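Local structure of uncharacterized protein (4IRT) at residues E128-P131 / L137-V140; V152-S157 / W163-D168; M79-G82 / I86-S89; F23-L28 / R316-V321. The protein is of unknown function but, as a putative neuraminidase with BNR-type repeats, may release sialic acid or a related sugar from glycans. All blocks are in the same frame, centred on the assembly; numbering follows the deposited sequence.

Contact 1: E128-P131 / L137-V140; sequences EFYP and LLFV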
loop_
_atom_site.group_PDB
_atom_site.type_symbol
_atom_site.label_atom_id
_atom_site.label_comp_id
_atom_site.label_asym_id
_atom_site.label_seq_id
_atom_site.Cartn_x
_atom_site.Cartn_y
_atom_site.Cartn_z
ATOM N N GLU A 128 4.173 -4.690 -5.822
ATOM C CA GLU A 128 3.264 -4.995 -4.712
ATOM C C GLU A 128 2.964 -6.482 -4.673
ATOM O O GLU A 128 2.657 -7.060 -5.714
ATOM C CB GLU A 128 1.906 -4.291 -4.869
ATOM C CG GLU A 128 1.900 -2.799 -5.129
ATOM C CD GLU A 128 0.549 -2.314 -5.707
ATOM O OE1 GLU A 128 -0.507 -2.900 -5.424
ATOM O OE2 GLU A 128 0.533 -1.362 -6.505
ATOM N N PHE A 129 3.003 -7.071 -3.465
ATOM C CA PHE A 129 2.654 -8.457 -3.227
ATOM C C PHE A 129 1.366 -8.536 -2.391
ATOM O O PHE A 129 1.142 -7.705 -1.515
ATOM C CB PHE A 129 3.742 -9.176 -2.440
ATOM C CG PHE A 129 5.009 -9.440 -3.214
ATOM C CD1 PHE A 129 5.104 -10.514 -4.082
ATOM C CD2 PHE A 129 6.132 -8.647 -3.014
ATOM C CE1 PHE A 129 6.269 -10.749 -4.786
ATOM C CE2 PHE A 129 7.295 -8.893 -3.698
ATOM C CZ PHE A 129 7.370 -9.962 -4.574
ATOM N N TYR A 130 0.577 -9.589 -2.621
ATOM C CA TYR A 130 -0.602 -9.916 -1.820
ATOM C C TYR A 130 -0.676 -11.418 -1.698
ATOM O O TYR A 130 -0.435 -12.150 -2.677
ATOM C CB TYR A 130 -1.889 -9.376 -2.467
ATOM C CG TYR A 130 -1.804 -7.908 -2.799
ATOM C CD1 TYR A 130 -2.129 -6.944 -1.855
ATOM C CD2 TYR A 130 -1.330 -7.477 -4.051
ATOM C CE1 TYR A 130 -2.020 -5.599 -2.135
ATOM C CE2 TYR A 130 -1.197 -6.133 -4.331
ATOM C CZ TYR A 130 -1.538 -5.198 -3.375
ATOM O OH TYR A 130 -1.411 -3.870 -3.637
ATOM N N PRO A 131 -1.034 -11.912 -0.502
ATOM C CA PRO A 131 -1.174 -13.344 -0.328
ATOM C C PRO A 131 -2.556 -13.838 -0.755
ATOM O O PRO A 131 -3.555 -13.172 -0.492
ATOM C CB PRO A 131 -1.006 -13.508 1.185
ATOM C CG PRO A 131 -1.678 -12.310 1.712
ATOM C CD PRO A 131 -1.387 -11.188 0.729
ATOM N N LEU A 137 0.917 -16.593 -4.089
ATOM C CA LEU A 137 1.049 -15.145 -4.011
ATOM C C LEU A 137 0.555 -14.461 -5.272
ATOM O O LEU A 137 0.566 -15.051 -6.356
ATOM C CB LEU A 137 2.495 -14.704 -3.768
ATOM C CG LEU A 137 3.163 -15.150 -2.478
ATOM C CD1 LEU A 137 4.551 -14.539 -2.365
ATOM C CD2 LEU A 137 2.275 -14.819 -1.290
ATOM N N LEU A 138 0.128 -13.209 -5.108
ATOM C CA LEU A 138 -0.143 -12.298 -6.216
ATOM C C LEU A 138 0.941 -11.237 -6.261
ATOM O O LEU A 138 1.396 -10.780 -5.216
ATOM C CB LEU A 138 -1.481 -11.607 -5.995
ATOM C CG LEU A 138 -2.179 -11.109 -7.245
ATOM C CD1 LEU A 138 -2.777 -12.261 -8.042
ATOM C CD2 LEU A 138 -3.260 -10.105 -6.864
ATOM N N PHE A 139 1.341 -10.845 -7.467
ATOM C CA PHE A 139 2.254 -9.731 -7.650
ATOM C C PHE A 139 1.636 -8.796 -8.657
ATOM O O PHE A 139 1.154 -9.217 -9.692
ATOM C CB PHE A 139 3.597 -10.187 -8.155
ATOM C CG PHE A 139 4.651 -9.087 -8.257
ATOM C CD1 PHE A 139 5.208 -8.517 -7.116
ATOM C CD2 PHE A 139 5.137 -8.705 -9.490
ATOM C CE1 PHE A 139 6.231 -7.574 -7.214
ATOM C CE2 PHE A 139 6.146 -7.768 -9.602
ATOM C CZ PHE A 139 6.698 -7.205 -8.473
ATOM N N VAL A 140 1.671 -7.523 -8.331
ATOM C CA VAL A 140 1.160 -6.494 -9.207
ATOM C C VAL A 140 2.225 -5.419 -9.368
ATOM O O VAL A 140 2.932 -5.087 -8.407
ATOM C CB VAL A 140 -0.143 -5.853 -8.711
ATOM C CG1 VAL A 140 -0.575 -4.767 -9.678
ATOM C CG2 VAL A 140 -1.232 -6.891 -8.576
#
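Glu128 and Tyr130 face Val140 and Leu138 as two antiparallel hydrogen-bonded pairs, tied by four main-chain bonds. The shortest runs from Leu138 N to Tyr130 O (2.7 Å), and Val140 N reaches Glu128 O at 2.8 Å; Tyr130 N and Glu128 N return to Leu138 O and Val140 O. Carbonyls also receive CA-H groups, as where Phe129 CA lies 3.3 Å from Leu138 O. Phe129 and Phe139 form a non-hydrogen-bonded pair. CG of Phe129 stands beside its backbone N (chi1 -71°), whereas that of Phe139 is anti to N (chi1 -175°), which brings the rings together obliquely. CD1 of Phe139 lies over a face of the Phe129 ring, 3.4 Å from CE1, with the planes at 48°. Among aliphatic groups, Leu137 CD2 meets Pro131 CA at 3.9 Å, and on the opposite face Tyr130 CB touches Leu138 CB at 4.2 Å. His87 and Ser89 of strand 86-90 pack on the Phe129 side, Trp181 and Val185 of strand 178-185 on the Tyr130 side. The main chains of Glu128, Tyr130, Leu138 and Val140 thus satisfy one another, and those of Phe129, Leu137 and Phe139 bond outward to Asn25, Tyr156 and Asn154, leaving largely apolar faces to pack between propeller blades.

Contact 2: V152-S157 / W163-D168; sequences VMNRYS and WTRVQD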
loop_
_atom_site.group_PDB
_atom_site.type_symbol
_atom_site.label_atom_id
_atom_site.label_comp_id
_atom_site.label_asym_id
_atom_site.label_seq_id
_atom_site.Cartn_x
_atom_site.Cartn_y
_atom_site.Cartn_z
ATOM N N VAL A 152 0.051 -4.875 -14.471
ATOM C CA VAL A 152 0.354 -6.264 -14.772
ATOM C C VAL A 152 0.254 -7.080 -13.487
ATOM O O VAL A 152 0.740 -6.656 -12.443
ATOM C CB VAL A 152 1.760 -6.398 -15.365
ATOM C CG1 VAL A 152 2.132 -7.840 -15.630
ATOM C CG2 VAL A 152 1.856 -5.561 -16.637
HETATM N N MSE A 153 -0.368 -8.248 -13.606
HETATM C CA MSE A 153 -0.702 -9.097 -12.485
HETATM C C MSE A 153 -0.287 -10.521 -12.758
HETATM O O MSE A 153 -0.657 -11.143 -13.775
HETATM C CB MSE A 153 -2.201 -8.960 -12.198
HETATM C CG MSE A 153 -2.720 -9.939 -11.154
HETATM SE SE MSE A 153 -4.658 -9.770 -10.865
HETATM C CE MSE A 153 -4.749 -7.963 -10.126
ATOM N N ASN A 154 0.506 -11.039 -11.835
ATOM C CA ASN A 154 1.009 -12.394 -11.878
ATOM C C ASN A 154 0.608 -13.169 -10.639
ATOM O O ASN A 154 0.275 -12.584 -9.610
ATOM C CB ASN A 154 2.531 -12.377 -11.890
ATOM C CG ASN A 154 3.120 -11.715 -13.115
ATOM O OD1 ASN A 154 2.524 -11.683 -14.187
ATOM N ND2 ASN A 154 4.338 -11.190 -12.953
ATOM N N ARG A 155 0.702 -14.492 -10.737
ATOM C CA ARG A 155 0.440 -15.388 -9.629
ATOM C C ARG A 155 1.585 -16.364 -9.437
ATOM O O ARG A 155 2.118 -16.908 -10.407
ATOM C CB ARG A 155 -0.860 -16.176 -9.832
ATOM C CG ARG A 155 -1.178 -17.161 -8.700
ATOM C CD ARG A 155 -2.565 -17.748 -8.895
ATOM N NE ARG A 155 -2.892 -18.863 -7.994
ATOM C CZ ARG A 155 -4.028 -19.563 -8.073
ATOM N NH1 ARG A 155 -4.951 -19.279 -9.001
ATOM N NH2 ARG A 155 -4.243 -20.576 -7.251
ATOM N N TYR A 156 1.941 -16.601 -8.179
ATOM C CA TYR A 156 2.978 -17.568 -7.818
ATOM C C TYR A 156 2.327 -18.826 -7.301
ATOM O O TYR A 156 1.642 -18.800 -6.280
ATOM C CB TYR A 156 3.884 -17.015 -6.733
ATOM C CG TYR A 156 5.013 -17.947 -6.343
ATOM C CD1 TYR A 156 6.095 -18.147 -7.198
ATOM C CD2 TYR A 156 5.008 -18.611 -5.126
ATOM C CE1 TYR A 156 7.152 -18.983 -6.850
ATOM C CE2 TYR A 156 6.069 -19.453 -4.761
ATOM C CZ TYR A 156 7.125 -19.627 -5.630
ATOM O OH TYR A 156 8.167 -20.445 -5.296
ATOM N N SER A 157 2.533 -19.925 -8.019
ATOM C CA SER A 157 1.970 -21.214 -7.624
ATOM C C SER A 157 2.948 -21.855 -6.671
ATOM O O SER A 157 4.070 -22.154 -7.045
ATOM C CB SER A 157 1.761 -22.120 -8.831
ATOM O OG SER A 157 1.447 -23.447 -8.402
ATOM N N TRP A 163 5.820 -18.529 -11.426
ATOM C CA TRP A 163 4.945 -17.399 -11.663
ATOM C C TRP A 163 4.323 -17.542 -13.022
ATOM O O TRP A 163 5.008 -17.942 -13.961
ATOM C CB TRP A 163 5.746 -16.101 -11.663
ATOM C CG TRP A 163 6.222 -15.702 -10.322
ATOM C CD1 TRP A 163 7.434 -15.965 -9.783
ATOM C CD2 TRP A 163 5.497 -14.951 -9.347
ATOM N NE1 TRP A 163 7.521 -15.433 -8.520
ATOM C CE2 TRP A 163 6.340 -14.805 -8.225
ATOM C CE3 TRP A 163 4.213 -14.406 -9.309
ATOM C CZ2 TRP A 163 5.945 -14.105 -7.059
ATOM C CZ3 TRP A 163 3.804 -13.703 -8.172
ATOM C CH2 TRP A 163 4.667 -13.570 -7.044
ATOM N N THR A 164 3.042 -17.193 -13.116
ATOM C CA THR A 164 2.379 -17.068 -14.401
ATOM C C THR A 164 1.568 -15.787 -14.471
ATOM O O THR A 164 1.105 -15.253 -13.457
ATOM C CB THR A 164 1.442 -18.254 -14.662
ATOM O OG1 THR A 164 0.538 -18.377 -13.562
ATOM C CG2 THR A 164 2.253 -19.538 -14.822
ATOM N N ARG A 165 1.407 -15.278 -15.679
ATOM C CA ARG A 165 0.631 -14.074 -15.889
ATOM C C ARG A 165 -0.856 -14.359 -15.623
ATOM O O ARG A 165 -1.390 -15.352 -16.111
ATOM C CB ARG A 165 0.834 -13.571 -17.317
ATOM C CG ARG A 165 0.122 -12.266 -17.611
ATOM C CD ARG A 165 0.845 -11.074 -17.004
ATOM N NE ARG A 165 1.869 -10.588 -17.938
ATOM C CZ ARG A 165 3.183 -10.594 -17.741
ATOM N NH1 ARG A 165 3.717 -11.072 -16.645
ATOM N NH2 ARG A 165 3.978 -10.118 -18.679
ATOM N N VAL A 166 -1.514 -13.481 -14.882
ATOM C CA VAL A 166 -2.970 -13.553 -14.654
ATOM C C VAL A 166 -3.711 -12.579 -15.551
ATOM O O VAL A 166 -4.662 -12.958 -16.254
ATOM C CB VAL A 166 -3.328 -13.296 -13.183
ATOM C CG1 VAL A 166 -4.841 -13.298 -12.986
ATOM C CG2 VAL A 166 -2.665 -14.357 -12.304
ATOM N N GLN A 167 -3.296 -11.316 -15.533
ATOM C CA GLN A 167 -3.849 -10.365 -16.485
ATOM C C GLN A 167 -2.752 -9.516 -17.092
ATOM O O GLN A 167 -1.915 -8.961 -16.376
ATOM C CB GLN A 167 -4.901 -9.449 -15.856
ATOM C CG GLN A 167 -6.146 -10.124 -15.299
ATOM C CD GLN A 167 -7.034 -10.796 -16.338
ATOM O OE1 GLN A 167 -6.908 -10.567 -17.534
ATOM N NE2 GLN A 167 -7.932 -11.650 -15.874
ATOM N N ASP A 168 -2.785 -9.471 -18.413
ATOM C CA ASP A 168 -1.974 -8.584 -19.238
ATOM C C ASP A 168 -2.624 -7.225 -19.363
ATOM O O ASP A 168 -1.931 -6.218 -19.383
ATOM C CB ASP A 168 -1.857 -9.170 -20.658
ATOM C CG ASP A 168 -0.884 -10.315 -20.725
ATOM O OD1 ASP A 168 0.285 -10.077 -20.370
ATOM O OD2 ASP A 168 -1.275 -11.443 -21.137
HETATM O O HOH W 1 5.881 -10.220 -15.145
HETATM O O HOH W 2 1.438 -19.866 -11.494
#
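Asn154 keeps CG beside its backbone N (chi1 -63°), and Arg165 doubles back through bends at chi2 (76°) and chi3 (87°), so that amide and guanidinium meet nearly coplanar. Arg165 NH1 donates to a lone pair of Asn154 OD1 at 2.8 Å, and a water accepts from both NH1 and Asn154 ND2. Val152 CG1 covers one guanidinium face, 3.6 Å from Arg165 NE. That NE forms a salt bridge with Asp168 OD1 (2.9 Å), approaching from above the carboxylate plane, while NH2 pairs with Asp120. In this hairpin, whose strand 162-167 is outermost in a four-stranded blade, Val166 and Gln167 both face Met153 (selenomethionine) in a classic beta bulge. Met153 O accepts two bonds, from Val166 N at 2.7 Å and Gln167 N at 3.2 Å. The bulge points Val166 at the facing strand, its CG2 3.6 Å from Arg155 CB. Tyr156 CB stands 3.3 Å above the centroid of the six-membered ring of Trp163, a CH-pi contact almost on the normal, while Trp163 NE1 bonds to Tyr99 OH. Replacing Trp163 by alanine would probably open a gap beneath Tyr156 CB and leave the Tyr99 hydroxyl without its indole partner. Arg155 and Thr164 exchange two backbone bonds.

Contact 3: M79-G82 / I86-S89; sequences MIDG and IHVS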
loop_
_atom_site.group_PDB
_atom_site.type_symbol
_atom_site.label_atom_id
_atom_site.label_comp_id
_atom_site.label_asym_id
_atom_site.label_seq_id
_atom_site.Cartn_x
_atom_site.Cartn_y
_atom_site.Cartn_z
HETATM N N MSE A 79 6.812 -10.116 0.981
HETATM C CA MSE A 79 5.695 -10.983 1.360
HETATM C C MSE A 79 6.221 -12.364 1.635
HETATM O O MSE A 79 7.279 -12.729 1.142
HETATM C CB MSE A 79 4.676 -11.050 0.214
HETATM C CG MSE A 79 3.406 -11.859 0.473
HETATM SE SE MSE A 79 2.420 -11.334 2.075
HETATM C CE MSE A 79 2.258 -9.433 1.782
ATOM N N ILE A 80 5.487 -13.145 2.426
ATOM C CA ILE A 80 5.866 -14.516 2.752
ATOM C C ILE A 80 4.841 -15.443 2.111
ATOM O O ILE A 80 3.627 -15.203 2.203
ATOM C CB ILE A 80 5.870 -14.787 4.263
ATOM C CG1 ILE A 80 6.542 -13.646 5.060
ATOM C CG2 ILE A 80 6.534 -16.147 4.557
ATOM C CD1 ILE A 80 8.024 -13.513 4.890
ATOM N N ASP A 81 5.317 -16.479 1.440
ATOM C CA ASP A 81 4.424 -17.463 0.819
ATOM C C ASP A 81 4.060 -18.559 1.827
ATOM O O ASP A 81 4.530 -18.545 2.969
ATOM C CB ASP A 81 4.994 -18.003 -0.517
ATOM C CG ASP A 81 6.230 -18.908 -0.348
ATOM O OD1 ASP A 81 6.447 -19.463 0.743
ATOM O OD2 ASP A 81 6.989 -19.060 -1.348
ATOM N N GLY A 82 3.270 -19.531 1.391
ATOM C CA GLY A 82 2.739 -20.555 2.288
ATOM C C GLY A 82 3.778 -21.488 2.879
ATOM O O GLY A 82 3.482 -22.190 3.836
ATOM N N ILE A 86 10.507 -15.795 1.969
ATOM C CA ILE A 86 10.368 -14.376 1.711
ATOM C C ILE A 86 10.497 -14.153 0.198
ATOM O O ILE A 86 11.426 -14.676 -0.428
ATOM C CB ILE A 86 11.453 -13.517 2.397
ATOM C CG1 ILE A 86 11.458 -13.702 3.914
ATOM C CG2 ILE A 86 11.254 -12.046 2.034
ATOM C CD1 ILE A 86 12.660 -13.094 4.614
ATOM N N HIS A 87 9.539 -13.418 -0.377
ATOM C CA HIS A 87 9.642 -12.891 -1.720
ATOM C C HIS A 87 9.818 -11.377 -1.594
ATOM O O HIS A 87 9.083 -10.743 -0.847
ATOM C CB HIS A 87 8.357 -13.146 -2.485
ATOM C CG HIS A 87 8.063 -14.590 -2.707
ATOM N ND1 HIS A 87 8.057 -15.166 -3.958
ATOM C CD2 HIS A 87 7.788 -15.586 -1.830
ATOM C CE1 HIS A 87 7.776 -16.453 -3.844
ATOM N NE2 HIS A 87 7.582 -16.727 -2.567
ATOM N N VAL A 88 10.765 -10.808 -2.328
ATOM C CA VAL A 88 11.040 -9.393 -2.206
ATOM C C VAL A 88 11.383 -8.785 -3.563
ATOM O O VAL A 88 12.135 -9.355 -4.352
ATOM C CB VAL A 88 12.150 -9.122 -1.163
ATOM C CG1 VAL A 88 13.479 -9.689 -1.625
ATOM C CG2 VAL A 88 12.256 -7.639 -0.853
ATOM N N SER A 89 10.826 -7.611 -3.816
ATOM C CA SER A 89 11.036 -6.892 -5.052
ATOM C C SER A 89 11.282 -5.431 -4.680
ATOM O O SER A 89 10.619 -4.885 -3.799
ATOM C CB SER A 89 9.823 -7.082 -5.993
ATOM O OG SER A 89 10.058 -6.519 -7.281
#
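His87 NE2 donates to Asp81 OD2 over 2.7 Å in a nearly straight bond (171° at the hydrogen). The carboxylate oxygen lies in the imidazole plane, yet the ring meets it from above the carboxylate plane, the two groups being turned 67° apart. Asp81 puts CG between its backbone N and carbonyl carbon (chi1 70°), which carries the carboxylate across to the histidine; its other oxygen, OD1, accepts from Glu83 N and Tyr85 N and so ties down the turn. At the far side of the imidazole, ND1 bonds to Tyr99 OH, so both ring nitrogens have partners and the ring's rotation is fixed. A phenylalanine in place of His87 would probably leave Asp81 OD2 without its donor and take one partner from the Tyr99 hydroxyl, in a buried setting. Behind this pair the main chains join as an antiparallel hydrogen-bonded pair, His87 N to Met79 O at 2.8 Å and Met79 N to His87 O at 3.0 Å. On the opposite face Ile80 CD1 packs 3.6 Å from Ile86 CG1. The contact forms the hairpin of strands 76-80 and 86-90. Strand 28-31 lies against Ile80 through Val29 and His31, whereas Leu137 and Phe129 of the next blade pack on the His87 face, where Tyr156 also meets the imidazole edge-to-face.

Contact 4: F23-L28 / R316-V321; sequences FRNNSL and RPRIVV
Arg318 NH2 donates to Arg24 O at 2.8 Å, bonding the two segments directly. The bond is bent (131° at the hydrogen), with the donor 40° above the carbonyl plane although the oxygen lies in the guanidinium plane; the same NH2 is also held by Val22 O. A bend at chi2 (-89°) aims the arginine at the loop. Water extends the polar contact: Arg318 NH1 donates to a water at 2.8 Å, and this water lies 2.7 Å from Asn25 OD1 and 2.9 Å from Asn26 OD1. Asn26, which follows a cis peptide, sends ND2 to Leu28 O at 3.0 Å. Arg316 NH2 sits at the edge of the Phe23 ring, 3.6 Å from CE2, with guanidinium and ring almost perpendicular. Lying beside the ring, the charge makes no cation-pi contact; its salt-bridge partner is Glu366, bound through NE. Near the middle of the chain, the loop before strand 28-31 thus meets strand 318-322, an outermost blade strand far away in sequence, consistent with a beta-propeller closing round its axis. Asn25 shares a backbone bond with Phe129 of strand 124-131, Arg318 pairs with Ile329 of strand 325-330, and Thr371 of helix 371-377 bonds to Asn26.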
loop_
_atom_site.group_PDB
_atom_site.type_symbol
_atom_site.label_atom_id
_atom_site.label_comp_id
_atom_site.label_asym_id
_atom_site.label_seq_id
_atom_site.Cartn_x
_atom_site.Cartn_y
_atom_site.Cartn_z
ATOM N N PHE A 23 2.655 2.876 -0.287
ATOM C CA PHE A 23 2.540 1.813 -1.266
ATOM C C PHE A 23 3.610 0.711 -1.107
ATOM O O PHE A 23 3.798 -0.105 -1.990
ATOM C CB PHE A 23 2.477 2.348 -2.699
ATOM C CG PHE A 23 3.602 3.261 -3.079
ATOM C CD1 PHE A 23 4.799 2.762 -3.551
ATOM C CD2 PHE A 23 3.436 4.645 -3.011
ATOM C CE1 PHE A 23 5.834 3.614 -3.887
ATOM C CE2 PHE A 23 4.463 5.502 -3.360
ATOM C CZ PHE A 23 5.664 4.987 -3.794
ATOM N N ARG A 24 4.260 0.669 0.045
ATOM C CA ARG A 24 5.045 -0.499 0.409
ATOM C C ARG A 24 4.103 -1.639 0.792
ATOM O O ARG A 24 3.401 -1.574 1.799
ATOM C CB ARG A 24 5.998 -0.137 1.545
ATOM C CG ARG A 24 7.019 0.932 1.140
ATOM C CD ARG A 24 8.273 0.968 2.039
ATOM N NE ARG A 24 8.935 -0.331 2.074
ATOM C CZ ARG A 24 9.689 -0.825 3.058
ATOM N NH1 ARG A 24 10.070 -0.089 4.118
ATOM N NH2 ARG A 24 10.151 -2.074 2.954
ATOM N N ASN A 25 4.076 -2.677 -0.030
ATOM C CA ASN A 25 3.133 -3.783 0.122
ATOM C C ASN A 25 3.908 -5.085 0.033
ATOM O O ASN A 25 3.915 -5.727 -1.042
ATOM C CB ASN A 25 2.053 -3.701 -0.985
ATOM C CG ASN A 25 1.000 -2.624 -0.685
ATOM O OD1 ASN A 25 0.231 -2.749 0.259
ATOM N ND2 ASN A 25 0.995 -1.575 -1.449
ATOM N N ASN A 26 4.584 -5.513 1.114
ATOM C CA ASN A 26 4.595 -4.942 2.460
ATOM C C ASN A 26 5.992 -4.519 2.914
ATOM O O ASN A 26 7.045 -4.977 2.392
ATOM C CB ASN A 26 4.147 -6.011 3.453
ATOM C CG ASN A 26 2.661 -6.224 3.455
ATOM O OD1 ASN A 26 1.963 -5.976 2.457
ATOM N ND2 ASN A 26 2.158 -6.715 4.577
ATOM N N SER A 27 6.014 -3.595 3.852
ATOM C CA SER A 27 7.238 -3.296 4.580
ATOM C C SER A 27 7.400 -4.230 5.774
ATOM O O SER A 27 8.509 -4.470 6.227
ATOM C CB SER A 27 7.191 -1.849 5.077
ATOM O OG SER A 27 6.070 -1.633 5.920
ATOM N N LEU A 28 6.277 -4.733 6.271
ATOM C CA LEU A 28 6.192 -5.483 7.535
ATOM C C LEU A 28 5.118 -6.562 7.365
ATOM O O LEU A 28 4.015 -6.292 6.860
ATOM C CB LEU A 28 5.784 -4.507 8.633
ATOM C CG LEU A 28 5.731 -4.880 10.111
ATOM C CD1 LEU A 28 7.131 -5.159 10.624
ATOM C CD2 LEU A 28 5.087 -3.731 10.887
ATOM N N ARG A 316 -0.749 10.045 2.664
ATOM C CA ARG A 316 -1.775 9.140 2.195
ATOM C C ARG A 316 -2.029 8.067 3.294
ATOM O O ARG A 316 -1.110 7.649 3.996
ATOM C CB ARG A 316 -1.360 8.515 0.893
ATOM C CG ARG A 316 -1.347 9.547 -0.210
ATOM C CD ARG A 316 -0.741 9.040 -1.483
ATOM N NE ARG A 316 0.681 8.799 -1.310
ATOM C CZ ARG A 316 1.525 8.554 -2.297
ATOM N NH1 ARG A 316 1.099 8.466 -3.543
ATOM N NH2 ARG A 316 2.803 8.343 -2.027
ATOM N N PRO A 317 -3.288 7.678 3.482
ATOM C CA PRO A 317 -3.650 6.916 4.663
ATOM C C PRO A 317 -3.686 5.406 4.538
ATOM O O PRO A 317 -3.718 4.847 3.429
ATOM C CB PRO A 317 -5.049 7.446 4.958
ATOM C CG PRO A 317 -5.627 7.675 3.610
ATOM C CD PRO A 317 -4.475 8.257 2.818
ATOM N N ARG A 318 -3.720 4.751 5.693
ATOM C CA ARG A 318 -4.018 3.306 5.775
ATOM C C ARG A 318 -5.182 3.112 6.737
ATOM O O ARG A 318 -5.436 3.969 7.588
ATOM C CB ARG A 318 -2.828 2.490 6.289
ATOM C CG ARG A 318 -1.588 2.430 5.395
ATOM C CD ARG A 318 -1.667 1.288 4.442
ATOM N NE ARG A 318 -0.498 1.049 3.582
ATOM C CZ ARG A 318 0.124 -0.116 3.480
ATOM N NH1 ARG A 318 -0.208 -1.159 4.252
ATOM N NH2 ARG A 318 1.120 -0.241 2.630
ATOM N N ILE A 319 -5.876 1.984 6.595
ATOM C CA ILE A 319 -7.007 1.638 7.447
ATOM C C ILE A 319 -7.007 0.149 7.772
ATOM O O ILE A 319 -6.554 -0.696 6.974
ATOM C CB ILE A 319 -8.368 1.960 6.788
ATOM C CG1 ILE A 319 -8.432 1.422 5.342
ATOM C CG2 ILE A 319 -8.672 3.443 6.827
ATOM C CD1 ILE A 319 -9.828 1.496 4.741
ATOM N N VAL A 320 -7.546 -0.177 8.936
ATOM C CA VAL A 320 -8.014 -1.545 9.185
ATOM C C VAL A 320 -9.440 -1.455 9.716
ATOM O O VAL A 320 -9.825 -0.450 10.325
ATOM C CB VAL A 320 -7.099 -2.348 10.126
ATOM C CG1 VAL A 320 -5.724 -2.552 9.473
ATOM C CG2 VAL A 320 -6.994 -1.714 11.508
ATOM N N VAL A 321 -10.211 -2.500 9.431
ATOM C CA VAL A 321 -11.613 -2.541 9.773
ATOM C C VAL A 321 -11.953 -3.825 10.547
ATOM O O VAL A 321 -11.416 -4.906 10.266
ATOM C CB VAL A 321 -12.478 -2.442 8.514
ATOM C CG1 VAL A 321 -13.970 -2.324 8.852
ATOM C CG2 VAL A 321 -12.042 -1.257 7.674
HETATM O O HOH W 3 0.679 -3.446 2.825
#

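Overall arrangement
Contacts 1 and 2 are successive hairpins of one four-stranded sheet, their centres 9 Å apart, joined by backbone bonds such as Leu137 O to Tyr156 N (2.8 Å). Contact 3 belongs to the preceding sheet, also about 9 Å from contact 1 between centres, and packs on it where Leu137 CD1 comes within 3.4 Å of His87 CD2. All three are nested in the loop contact 4 closes. Contact 4 reaches contact 1 through Phe129 N and Asn25 O (2.9 Å), but its centre is about 22 Å from that of contact 2. Contact 4 lies nearest the propeller's middle, where sialidases of this fold bind substrate, though no ligand marks a site here, and contact 2 farthest out.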